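Local coordinates for protein NAD-dependent aldehyde dehydrogenase (Sinorhizobium meliloti, PDB 3U4J) that probably oxidises aldehydes to carboxylic acids with NAD or NADP as electron acceptor, as other members of the aldehyde dehydrogenase family do, at residues R71-A76 and D218-V223; W184-G187 and T191-L194; A287-I292 and L325-K330; G295-A300 and P386-G391. All blocks are in the same frame, centred on the assembly; numbering follows the deposited sequence.

Contact 1: residues R71-A76 and D218-V223; sequences RKAFDA and DGVFNV
The methyl group of Ala73 points from helix 60-75 at the backbone of Gly219 and sits over the face of the peptide group that links Gly219 to Val220. Its CB lies 3.4 Å from Gly219 O. Val220 adds a flank: its CG2 comes to 4.4 Å from Ala73 CB. The approach is close because Gly219 has no side chain, and the two CA atoms of Ala73 and Gly219 are 5.1 Å apart. Gly219 has a positive phi of 88°, a turn that leads from the loop at Asp218 into strand 221-223. That strand pairs in parallel with strand 191-195 in the sheet of the Rossmann-like cofactor domain, and helix 60-75 packs against it where Ala73 also meets Thr191. The carbonyl under the methyl is held from within its own segment: Asn222 ND2 gives a hydrogen bond to Gly219 O at 2.8 Å, arriving from the face opposite the methyl, 56° out of the carbonyl plane, so the peptide lies between the two. Asn222 is itself fixed at both ends of the amide, ND2 reaching Val192 O and OD1 accepting from Asp28 N. Arg71 turns away from Gly219 and grips Asp75 one helical turn on, side-on, with NE 2.9 Å from Asp75 OD2 and NH2 3.0 Å from Asp75 OD1. Asp75 OD1 has a further partner in Arg450 of the second subunit, and Arg71 NH1 in Asp242.

Contact 2: residues W184-G187 and T191-L194; sequences WAIG and TVVL
The last turn of helix 174-187 comes down beside the start of strand 191-195, with the CA atoms of Ile186 and Thr191 5.7 Å apart and the next strand residue, Val192, aimed back at the helix. Only three residues separate the two segments, so the chain leaves the helix and enters the strand almost at once. This is the closing half of a beta-alpha-beta crossover, strand 153-168 to helix 174-187 to strand 191-195, the two strands running parallel in the sheet of the cofactor-binding domain. Val192 carries the contact through one methyl, CG1. A chi1 of -54° sets CG1 beside its backbone N, and from there it reaches into the angle between two successive helix residues. Ala185 CB points at it and stops 3.8 Å from Val192 CG1. At roughly a right angle to that approach, Ile186 CG2 lies 3.8 Å from the same Val192 CG1, and the side chains of Ile186 and Val192 likewise cross at about a right angle. The longer branch of Ile186 takes no part: a chi1 of 63° holds CG1 between the backbone N and the carbonyl carbon, the crowded position, and carries CD1 away from the strand. Ile167, on strand 153-168, and Phe221, on strand 221-223, also pack on Val192. All three touching residues are buried, and the contacts between the segments are apolar, methyl on methyl, with no directional bond, as in the buried layer between helix and sheet; the strand's backbone makes its hydrogen bonds to strands 153-168 and 221-223.

Contact 3: residues A287-I292 and L325-K330; sequences AAADGI and LDISRK
Ala289 is where helix 285-297 first meets Ile327 of helix 317-330: its CB points at the other helix and stands 4.4 Å from Ile327 CD1. The main chain is nearer than the methyl, since Ala289 C lies 4.0 Å from the same Ile327 CD1. At Asp290 the isoleucine tip comes closest, with CD1 3.8 Å from Asp290 CA. Ile327 gets there by extending its longer branch: CG1 stands anti to the carbonyl carbon (chi1 -69°) and chi2 of 159° stretches CD1 out to lie against the backbone of the neighbouring helix. The nearest CA atoms, those of Asp290 and Ile327, are 7.3 Å apart, and the isoleucine side chain bridges them. Both helices belong to the catalytic domain, and helix 285-297 lies on its sheet: Ile292 touches Gln277 and Val279 of strand 275-279. The carboxylate of Asp290 is directed not to helix 317-330 but to the second subunit, where OD1 accepts from the backbone N of Trp504 and OD2 from that of Phe505. Phe505 of that subunit also packs on Ile327, so the two helices and the partner's tail meet at one place. Gly291 offers its O to Gln277 NE2, and Ile292 turns to Leu324, one residue before the segment 325-330. Beyond the touching residues, Asp326 forms a salt-bridge network with Arg329 and Lys330, though all three also touch a crystal neighbour, which may influence how they are arranged.

Contact 4: residues G295-A300 and P386-G391; sequences GVYHNA and PTVFAG
Tyr297, in the last turn of helix 285-297, reaches across to Pro386 and Val388 at strand 383-390, and the contact joins the end of this helix to the open-sheet alpha/beta core of the catalytic domain, where strand 383-390 runs parallel to strand 407-413. The apolar part comes first. Pro386 CB sits obliquely to the phenol ring, 3.7 Å from Tyr297 CE1, and it also lies 3.8 Å from Tyr297 CZ, so that the proline lies against the ring at these two atoms; the two side chains cross at about a right angle. A chi1 of -57° places Tyr297 CG beside its backbone N, anti to the carbonyl carbon, and the ring then reaches past the helix end to the strand. Val296 CG1 rests 3.6 Å above one face of that ring, offset toward the rim, covering part of that face from within its own segment. In addition, Ile343 of the same chain and Trp504 of the second subunit pack on the tyrosine. As for polar interactions, no hydrogen bond joins the two segments. The hydroxyl of Tyr297 instead shares a hydrogen bond with Ser328 OG, and the hydroxyl of Thr387 is taken up by Ala385 O and Gly373 N. Just past the helix Ala300 N bonds to Tyr297 O at 2.7 Å, a tight turn. Where the phenol ends, the contact is one of oxygen against methyl: Tyr297 OH lies 3.5 Å from Val388 CG2.

Overall arrangement
The four contacts form two pairs on opposite sides of the chain's centre. Contacts 1 and 2 lie 9 Å apart between centres and share the cofactor-domain sheet, where strands 191-195 and 221-223 are neighbours; along the chain contact 2 is nested inside the loop that contact 1 closes. Contacts 3 and 4 are 10 Å apart between centres, both use helix 285-297, and their segments alternate in sequence within the catalytic domain. From contact 1 to contact 3 the centres are 48 Å apart, a span that takes in both domains. Contacts 1, 3 and 4 each touch the second subunit, so that subunit is met on both sides of the chain's centre.

Contact 1: residues R71-A76 and D218-V223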
loop_
_atom_site.group_PDB
_atom_site.type_symbol
_atom_site.label_atom_id
_atom_site.label_comp_id
_atom_site.label_asym_id
_atom_site.label_seq_id
_atom_site.Cartn_x
_atom_site.Cartn_y
_atom_site.Cartn_z
ATOM N N ARG A 71 1.335 -2.552 -31.576
ATOM C CA ARG A 71 2.598 -1.804 -31.524
ATOM C C ARG A 71 2.401 -0.310 -31.848
ATOM O O ARG A 71 2.864 0.578 -31.110
ATOM C CB ARG A 71 3.614 -2.457 -32.464
ATOM C CG ARG A 71 5.082 -2.050 -32.224
ATOM C CD ARG A 71 5.674 -2.703 -30.966
ATOM N NE ARG A 71 5.698 -1.742 -29.873
ATOM C CZ ARG A 71 5.974 -2.022 -28.607
ATOM N NH1 ARG A 71 6.261 -3.256 -28.224
ATOM N NH2 ARG A 71 5.953 -1.045 -27.718
ATOM N N LYS A 72 1.714 -0.044 -32.949
ATOM C CA LYS A 72 1.423 1.329 -33.367
ATOM C C LYS A 72 0.530 2.000 -32.327
ATOM O O LYS A 72 0.808 3.127 -31.909
ATOM C CB LYS A 72 0.756 1.330 -34.750
ATOM C CG LYS A 72 0.438 2.756 -35.278
ATOM C CD LYS A 72 -0.107 2.754 -36.738
ATOM C CE LYS A 72 -1.265 1.758 -36.947
ATOM N NZ LYS A 72 -2.186 2.119 -38.093
ATOM N N ALA A 73 -0.501 1.290 -31.856
ATOM C CA ALA A 73 -1.399 1.858 -30.829
ATOM C C ALA A 73 -0.653 2.283 -29.574
ATOM O O ALA A 73 -0.944 3.323 -29.016
ATOM C CB ALA A 73 -2.542 0.885 -30.480
ATOM N N PHE A 74 0.310 1.474 -29.144
ATOM C CA PHE A 74 1.101 1.773 -27.968
ATOM C C PHE A 74 2.173 2.858 -28.181
ATOM O O PHE A 74 2.329 3.769 -27.340
ATOM C CB PHE A 74 1.797 0.526 -27.451
ATOM C CG PHE A 74 2.413 0.733 -26.100
ATOM C CD1 PHE A 74 3.759 1.031 -25.969
ATOM C CD2 PHE A 74 1.614 0.699 -24.955
ATOM C CE1 PHE A 74 4.319 1.263 -24.703
ATOM C CE2 PHE A 74 2.156 0.930 -23.707
ATOM C CZ PHE A 74 3.514 1.218 -23.572
ATOM N N ASP A 75 2.916 2.731 -29.280
ATOM C CA ASP A 75 4.028 3.653 -29.576
ATOM C C ASP A 75 3.605 5.040 -30.058
ATOM O O ASP A 75 4.259 6.034 -29.733
ATOM C CB ASP A 75 4.996 3.030 -30.600
ATOM C CG ASP A 75 5.750 1.820 -30.045
ATOM O OD1 ASP A 75 5.920 1.705 -28.821
ATOM O OD2 ASP A 75 6.172 0.962 -30.845
ATOM N N ALA A 76 2.527 5.118 -30.830
ATOM C CA ALA A 76 2.139 6.397 -31.435
ATOM C C ALA A 76 0.722 6.843 -31.090
ATOM O O ALA A 76 0.409 8.041 -31.196
ATOM C CB ALA A 76 2.349 6.358 -32.992
ATOM N N ASP A 218 -8.478 2.562 -32.014
ATOM C CA ASP A 218 -8.063 1.516 -32.942
ATOM C C ASP A 218 -6.711 0.915 -32.515
ATOM O O ASP A 218 -5.785 1.661 -32.151
ATOM C CB ASP A 218 -7.924 2.150 -34.331
ATOM C CG ASP A 218 -9.277 2.410 -35.005
ATOM O OD1 ASP A 218 -10.327 2.085 -34.407
ATOM O OD2 ASP A 218 -9.291 2.919 -36.153
ATOM N N GLY A 219 -6.614 -0.415 -32.523
ATOM C CA GLY A 219 -5.327 -1.089 -32.273
ATOM C C GLY A 219 -5.047 -1.366 -30.803
ATOM O O GLY A 219 -4.115 -2.097 -30.476
ATOM N N VAL A 220 -5.845 -0.779 -29.906
ATOM C CA VAL A 220 -5.678 -1.063 -28.455
ATOM C C VAL A 220 -6.089 -2.500 -28.144
ATOM O O VAL A 220 -5.438 -3.182 -27.358
ATOM C CB VAL A 220 -6.476 -0.103 -27.569
ATOM C CG1 VAL A 220 -6.359 -0.525 -26.074
ATOM C CG2 VAL A 220 -5.969 1.323 -27.727
ATOM N N PHE A 221 -7.171 -2.955 -28.762
ATOM C CA PHE A 221 -7.735 -4.269 -28.452
ATOM C C PHE A 221 -8.023 -4.947 -29.796
ATOM O O PHE A 221 -8.983 -4.605 -30.494
ATOM C CB PHE A 221 -9.003 -4.069 -27.578
ATOM C CG PHE A 221 -9.697 -5.356 -27.111
ATOM C CD1 PHE A 221 -9.239 -6.625 -27.451
ATOM C CD2 PHE A 221 -10.872 -5.255 -26.345
ATOM C CE1 PHE A 221 -9.924 -7.774 -27.019
ATOM C CE2 PHE A 221 -11.550 -6.391 -25.894
ATOM C CZ PHE A 221 -11.085 -7.655 -26.242
ATOM N N ASN A 222 -7.163 -5.897 -30.159
ATOM C CA ASN A 222 -7.251 -6.614 -31.433
ATOM C C ASN A 222 -7.547 -8.068 -31.108
ATOM O O ASN A 222 -7.143 -8.550 -30.041
ATOM C CB ASN A 222 -5.884 -6.572 -32.140
ATOM C CG ASN A 222 -5.372 -5.170 -32.318
ATOM O OD1 ASN A 222 -5.782 -4.475 -33.236
ATOM N ND2 ASN A 222 -4.462 -4.744 -31.443
ATOM N N VAL A 223 -8.214 -8.774 -32.021
ATOM C CA VAL A 223 -8.477 -10.192 -31.805
ATOM C C VAL A 223 -8.145 -10.965 -33.083
ATOM O O VAL A 223 -8.570 -10.567 -34.163
ATOM C CB VAL A 223 -9.947 -10.473 -31.429
ATOM C CG1 VAL A 223 -10.192 -11.963 -31.147
ATOM C CG2 VAL A 223 -10.287 -9.740 -30.174
#

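Contact 2: residues W184-G187 and T191-L194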
loop_
_atom_site.group_PDB
_atom_site.type_symbol
_atom_site.label_atom_id
_atom_site.label_comp_id
_atom_site.label_asym_id
_atom_site.label_seq_id
_atom_site.Cartn_x
_atom_site.Cartn_y
_atom_site.Cartn_z
ATOM N N TRP A 184 -7.335 -5.559 -17.142
ATOM C CA TRP A 184 -6.178 -5.264 -16.339
ATOM C C TRP A 184 -5.001 -4.782 -17.184
ATOM O O TRP A 184 -4.260 -3.861 -16.782
ATOM C CB TRP A 184 -5.792 -6.474 -15.484
ATOM C CG TRP A 184 -6.594 -6.527 -14.173
ATOM C CD1 TRP A 184 -6.156 -6.139 -12.937
ATOM C CD2 TRP A 184 -7.962 -6.963 -13.998
ATOM N NE1 TRP A 184 -7.168 -6.298 -12.010
ATOM C CE2 TRP A 184 -8.280 -6.807 -12.625
ATOM C CE3 TRP A 184 -8.940 -7.486 -14.864
ATOM C CZ2 TRP A 184 -9.534 -7.169 -12.082
ATOM C CZ3 TRP A 184 -10.215 -7.826 -14.338
ATOM C CH2 TRP A 184 -10.497 -7.660 -12.948
ATOM N N ALA A 185 -4.850 -5.394 -18.353
ATOM C CA ALA A 185 -3.786 -5.037 -19.286
ATOM C C ALA A 185 -4.022 -3.655 -19.920
ATOM O O ALA A 185 -3.199 -2.757 -19.798
ATOM C CB ALA A 185 -3.671 -6.159 -20.388
ATOM N N ILE A 186 -5.158 -3.451 -20.576
ATOM C CA ILE A 186 -5.389 -2.130 -21.216
ATOM C C ILE A 186 -5.632 -1.041 -20.163
ATOM O O ILE A 186 -5.337 0.124 -20.392
ATOM C CB ILE A 186 -6.547 -2.157 -22.245
ATOM C CG1 ILE A 186 -7.892 -2.507 -21.574
ATOM C CG2 ILE A 186 -6.205 -3.155 -23.347
ATOM C CD1 ILE A 186 -9.148 -2.134 -22.373
ATOM N N GLY A 187 -6.156 -1.429 -19.001
ATOM C CA GLY A 187 -6.285 -0.500 -17.866
ATOM C C GLY A 187 -4.938 -0.021 -17.361
ATOM O O GLY A 187 -4.815 1.105 -16.910
ATOM N N THR A 191 -1.558 -2.283 -24.890
ATOM C CA THR A 191 -2.426 -2.646 -26.008
ATOM C C THR A 191 -2.286 -4.148 -26.131
ATOM O O THR A 191 -1.285 -4.717 -25.668
ATOM C CB THR A 191 -1.973 -1.969 -27.321
ATOM O OG1 THR A 191 -0.604 -2.322 -27.596
ATOM C CG2 THR A 191 -2.063 -0.478 -27.168
ATOM N N VAL A 192 -3.279 -4.802 -26.725
ATOM C CA VAL A 192 -3.315 -6.256 -26.670
ATOM C C VAL A 192 -3.689 -6.922 -27.994
ATOM O O VAL A 192 -4.394 -6.335 -28.829
ATOM C CB VAL A 192 -4.302 -6.772 -25.573
ATOM C CG1 VAL A 192 -3.982 -6.160 -24.223
ATOM C CG2 VAL A 192 -5.768 -6.552 -25.966
ATOM N N VAL A 193 -3.221 -8.153 -28.159
ATOM C CA VAL A 193 -3.743 -9.036 -29.174
ATOM C C VAL A 193 -4.289 -10.253 -28.455
ATOM O O VAL A 193 -3.546 -10.970 -27.764
ATOM C CB VAL A 193 -2.658 -9.454 -30.229
ATOM C CG1 VAL A 193 -3.238 -10.422 -31.247
ATOM C CG2 VAL A 193 -2.097 -8.205 -30.953
ATOM N N LEU A 194 -5.587 -10.465 -28.616
ATOM C CA LEU A 194 -6.316 -11.534 -27.946
ATOM C C LEU A 194 -6.464 -12.689 -28.917
ATOM O O LEU A 194 -6.969 -12.497 -30.025
ATOM C CB LEU A 194 -7.726 -11.056 -27.525
ATOM C CG LEU A 194 -8.687 -12.061 -26.850
ATOM C CD1 LEU A 194 -8.061 -12.618 -25.590
ATOM C CD2 LEU A 194 -10.034 -11.442 -26.516
#

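Contact 3: residues A287-I292 and L325-K330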
loop_
_atom_site.group_PDB
_atom_site.type_symbol
_atom_site.label_atom_id
_atom_site.label_comp_id
_atom_site.label_asym_id
_atom_site.label_seq_id
_atom_site.Cartn_x
_atom_site.Cartn_y
_atom_site.Cartn_z
ATOM N N ALA A 287 -23.771 -28.642 3.613
ATOM C CA ALA A 287 -23.065 -27.620 2.843
ATOM C C ALA A 287 -21.841 -28.195 2.119
ATOM O O ALA A 287 -21.609 -27.903 0.940
ATOM C CB ALA A 287 -22.672 -26.465 3.744
ATOM N N ALA A 288 -21.056 -28.998 2.837
ATOM C CA ALA A 288 -19.872 -29.639 2.288
ATOM C C ALA A 288 -20.249 -30.551 1.119
ATOM O O ALA A 288 -19.598 -30.529 0.078
ATOM C CB ALA A 288 -19.101 -30.402 3.370
ATOM N N ALA A 289 -21.312 -31.338 1.283
ATOM C CA ALA A 289 -21.767 -32.254 0.223
ATOM C C ALA A 289 -22.134 -31.503 -1.080
ATOM O O ALA A 289 -21.744 -31.910 -2.163
ATOM C CB ALA A 289 -22.961 -33.083 0.720
ATOM N N ASP A 290 -22.862 -30.396 -0.940
ATOM C CA ASP A 290 -23.259 -29.551 -2.061
ATOM C C ASP A 290 -22.024 -28.922 -2.717
ATOM O O ASP A 290 -21.905 -28.882 -3.944
ATOM C CB ASP A 290 -24.246 -28.489 -1.539
ATOM C CG ASP A 290 -24.660 -27.498 -2.601
ATOM O OD1 ASP A 290 -24.045 -26.405 -2.673
ATOM O OD2 ASP A 290 -25.601 -27.811 -3.374
ATOM N N GLY A 291 -21.098 -28.448 -1.890
ATOM C CA GLY A 291 -19.860 -27.851 -2.374
ATOM C C GLY A 291 -18.952 -28.846 -3.084
ATOM O O GLY A 291 -18.229 -28.478 -4.018
ATOM N N ILE A 292 -18.962 -30.110 -2.636
ATOM C CA ILE A 292 -18.230 -31.157 -3.342
ATOM C C ILE A 292 -18.804 -31.384 -4.753
ATOM O O ILE A 292 -18.061 -31.420 -5.734
ATOM C CB ILE A 292 -18.160 -32.508 -2.531
ATOM C CG1 ILE A 292 -17.454 -32.330 -1.176
ATOM C CG2 ILE A 292 -17.471 -33.570 -3.352
ATOM C CD1 ILE A 292 -16.019 -31.745 -1.266
ATOM N N LEU A 325 -23.849 -38.475 -3.360
ATOM C CA LEU A 325 -24.458 -39.327 -4.378
ATOM C C LEU A 325 -25.922 -39.005 -4.616
ATOM O O LEU A 325 -26.405 -39.075 -5.752
ATOM C CB LEU A 325 -24.256 -40.807 -4.050
ATOM C CG LEU A 325 -22.806 -41.279 -4.057
ATOM C CD1 LEU A 325 -22.784 -42.714 -3.516
ATOM C CD2 LEU A 325 -22.168 -41.224 -5.445
ATOM N N ASP A 326 -26.627 -38.616 -3.564
ATOM C CA ASP A 326 -28.010 -38.190 -3.732
ATOM C C ASP A 326 -28.112 -36.963 -4.646
ATOM O O ASP A 326 -28.975 -36.906 -5.537
ATOM C CB ASP A 326 -28.676 -37.918 -2.378
ATOM C CG ASP A 326 -30.193 -37.847 -2.485
ATOM O OD1 ASP A 326 -30.793 -38.797 -3.048
ATOM O OD2 ASP A 326 -30.790 -36.848 -2.015
ATOM N N ILE A 327 -27.233 -35.981 -4.437
ATOM C CA ILE A 327 -27.210 -34.806 -5.320
ATOM C C ILE A 327 -26.849 -35.255 -6.740
ATOM O O ILE A 327 -27.491 -34.851 -7.710
ATOM C CB ILE A 327 -26.249 -33.686 -4.799
ATOM C CG1 ILE A 327 -26.820 -33.057 -3.513
ATOM C CG2 ILE A 327 -26.068 -32.606 -5.839
ATOM C CD1 ILE A 327 -25.784 -32.313 -2.614
ATOM N N SER A 328 -25.873 -36.142 -6.843
ATOM C CA SER A 328 -25.336 -36.499 -8.134
ATOM C C SER A 328 -26.359 -37.253 -9.000
ATOM O O SER A 328 -26.348 -37.122 -10.228
ATOM C CB SER A 328 -24.002 -37.257 -7.989
ATOM O OG SER A 328 -23.113 -36.538 -7.138
ATOM N N ARG A 329 -27.258 -37.997 -8.350
ATOM C CA ARG A 329 -28.329 -38.737 -9.060
ATOM C C ARG A 329 -29.410 -37.804 -9.601
ATOM O O ARG A 329 -30.119 -38.166 -10.545
ATOM C CB ARG A 329 -29.069 -39.677 -8.099
ATOM C CG ARG A 329 -28.312 -40.822 -7.601
ATOM C CD ARG A 329 -29.293 -41.771 -6.916
ATOM N NE ARG A 329 -29.674 -41.346 -5.576
ATOM C CZ ARG A 329 -29.079 -41.797 -4.477
ATOM N NH1 ARG A 329 -28.082 -42.680 -4.560
ATOM N NH2 ARG A 329 -29.477 -41.376 -3.297
ATOM N N LYS A 330 -29.593 -36.656 -8.950
ATOM C CA LYS A 330 -30.701 -35.760 -9.269
ATOM C C LYS A 330 -30.286 -34.601 -10.170
ATOM O O LYS A 330 -31.091 -34.121 -10.961
ATOM C CB LYS A 330 -31.318 -35.162 -8.000
ATOM C CG LYS A 330 -31.994 -36.159 -7.054
ATOM C CD LYS A 330 -32.295 -35.437 -5.730
ATOM C CE LYS A 330 -33.455 -36.041 -4.981
ATOM N NZ LYS A 330 -33.063 -37.207 -4.156
#

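Contact 4: residues G295-A300 and P386-G391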
loop_
_atom_site.group_PDB
_atom_site.type_symbol
_atom_site.label_atom_id
_atom_site.label_comp_id
_atom_site.label_asym_id
_atom_site.label_seq_id
_atom_site.Cartn_x
_atom_site.Cartn_y
_atom_site.Cartn_z
ATOM N N GLY A 295 -18.020 -28.396 -6.847
ATOM C CA GLY A 295 -16.590 -28.312 -7.144
ATOM C C GLY A 295 -16.169 -29.171 -8.312
ATOM O O GLY A 295 -15.289 -28.778 -9.084
ATOM N N VAL A 296 -16.781 -30.351 -8.438
ATOM C CA VAL A 296 -16.369 -31.299 -9.485
ATOM C C VAL A 296 -17.234 -31.204 -10.749
ATOM O O VAL A 296 -16.739 -31.428 -11.862
ATOM C CB VAL A 296 -16.248 -32.776 -8.954
ATOM C CG1 VAL A 296 -17.590 -33.331 -8.514
ATOM C CG2 VAL A 296 -15.595 -33.688 -10.018
ATOM N N TYR A 297 -18.501 -30.833 -10.578
ATOM C CA TYR A 297 -19.428 -30.753 -11.712
ATOM C C TYR A 297 -19.512 -29.395 -12.416
ATOM O O TYR A 297 -20.012 -29.305 -13.544
ATOM C CB TYR A 297 -20.822 -31.183 -11.274
ATOM C CG TYR A 297 -20.850 -32.581 -10.690
ATOM C CD1 TYR A 297 -20.045 -33.587 -11.229
ATOM C CD2 TYR A 297 -21.682 -32.901 -9.599
ATOM C CE1 TYR A 297 -20.042 -34.872 -10.689
ATOM C CE2 TYR A 297 -21.706 -34.210 -9.071
ATOM C CZ TYR A 297 -20.879 -35.173 -9.635
ATOM O OH TYR A 297 -20.867 -36.457 -9.159
ATOM N N HIS A 298 -19.067 -28.343 -11.747
ATOM C CA HIS A 298 -19.071 -27.019 -12.337
ATOM C C HIS A 298 -18.369 -27.074 -13.687
ATOM O O HIS A 298 -17.256 -27.601 -13.798
ATOM C CB HIS A 298 -18.347 -26.033 -11.421
ATOM C CG HIS A 298 -18.211 -24.662 -12.011
ATOM N ND1 HIS A 298 -19.297 -23.912 -12.396
ATOM C CD2 HIS A 298 -17.113 -23.920 -12.305
ATOM C CE1 HIS A 298 -18.882 -22.752 -12.878
ATOM N NE2 HIS A 298 -17.560 -22.739 -12.845
ATOM N N ASN A 299 -19.029 -26.535 -14.704
ATOM C CA ASN A 299 -18.509 -26.560 -16.059
ATOM C C ASN A 299 -18.202 -27.966 -16.554
ATOM O O ASN A 299 -17.316 -28.165 -17.384
ATOM C CB ASN A 299 -17.267 -25.676 -16.168
ATOM C CG ASN A 299 -17.182 -24.973 -17.498
ATOM O OD1 ASN A 299 -16.132 -24.965 -18.156
ATOM N ND2 ASN A 299 -18.273 -24.359 -17.892
ATOM N N ALA A 300 -18.923 -28.946 -16.017
ATOM C CA ALA A 300 -18.719 -30.351 -16.363
ATOM C C ALA A 300 -17.292 -30.805 -15.998
ATOM O O ALA A 300 -16.720 -31.696 -16.634
ATOM C CB ALA A 300 -19.076 -30.616 -17.866
ATOM N N PRO A 386 -21.989 -37.709 -14.739
ATOM C CA PRO A 386 -21.336 -37.418 -13.473
ATOM C C PRO A 386 -20.729 -38.696 -12.888
ATOM O O PRO A 386 -21.419 -39.737 -12.779
ATOM C CB PRO A 386 -22.487 -36.930 -12.598
ATOM C CG PRO A 386 -23.404 -36.283 -13.551
ATOM C CD PRO A 386 -23.356 -37.151 -14.782
ATOM N N THR A 387 -19.459 -38.602 -12.514
ATOM C CA THR A 387 -18.671 -39.773 -12.152
ATOM C C THR A 387 -17.967 -39.600 -10.817
ATOM O O THR A 387 -17.348 -38.554 -10.558
ATOM C CB THR A 387 -17.642 -40.085 -13.274
ATOM O OG1 THR A 387 -18.345 -40.289 -14.519
ATOM C CG2 THR A 387 -16.769 -41.335 -12.925
ATOM N N VAL A 388 -18.063 -40.628 -9.970
ATOM C CA VAL A 388 -17.396 -40.634 -8.665
ATOM C C VAL A 388 -16.610 -41.940 -8.452
ATOM O O VAL A 388 -17.154 -43.034 -8.641
ATOM C CB VAL A 388 -18.401 -40.464 -7.517
ATOM C CG1 VAL A 388 -17.682 -40.544 -6.163
ATOM C CG2 VAL A 388 -19.180 -39.154 -7.657
ATOM N N PHE A 389 -15.332 -41.810 -8.097
ATOM C CA PHE A 389 -14.498 -42.941 -7.663
ATOM C C PHE A 389 -14.229 -42.876 -6.163
ATOM O O PHE A 389 -13.960 -41.794 -5.608
ATOM C CB PHE A 389 -13.155 -42.948 -8.368
ATOM C CG PHE A 389 -13.191 -43.455 -9.775
ATOM C CD1 PHE A 389 -13.272 -44.837 -10.044
ATOM C CD2 PHE A 389 -13.075 -42.564 -10.843
ATOM C CE1 PHE A 389 -13.257 -45.326 -11.388
ATOM C CE2 PHE A 389 -13.068 -43.022 -12.181
ATOM C CZ PHE A 389 -13.161 -44.424 -12.452
ATOM N N ALA A 390 -14.294 -44.034 -5.512
ATOM C CA ALA A 390 -13.945 -44.158 -4.111
ATOM C C ALA A 390 -12.716 -45.048 -4.020
ATOM O O ALA A 390 -12.343 -45.697 -4.999
ATOM C CB ALA A 390 -15.091 -44.764 -3.344
ATOM N N GLY A 391 -12.067 -45.069 -2.855
ATOM C CA GLY A 391 -10.906 -45.958 -2.664
ATOM C C GLY A 391 -9.700 -45.560 -3.491
ATOM O O GLY A 391 -8.868 -46.392 -3.855
#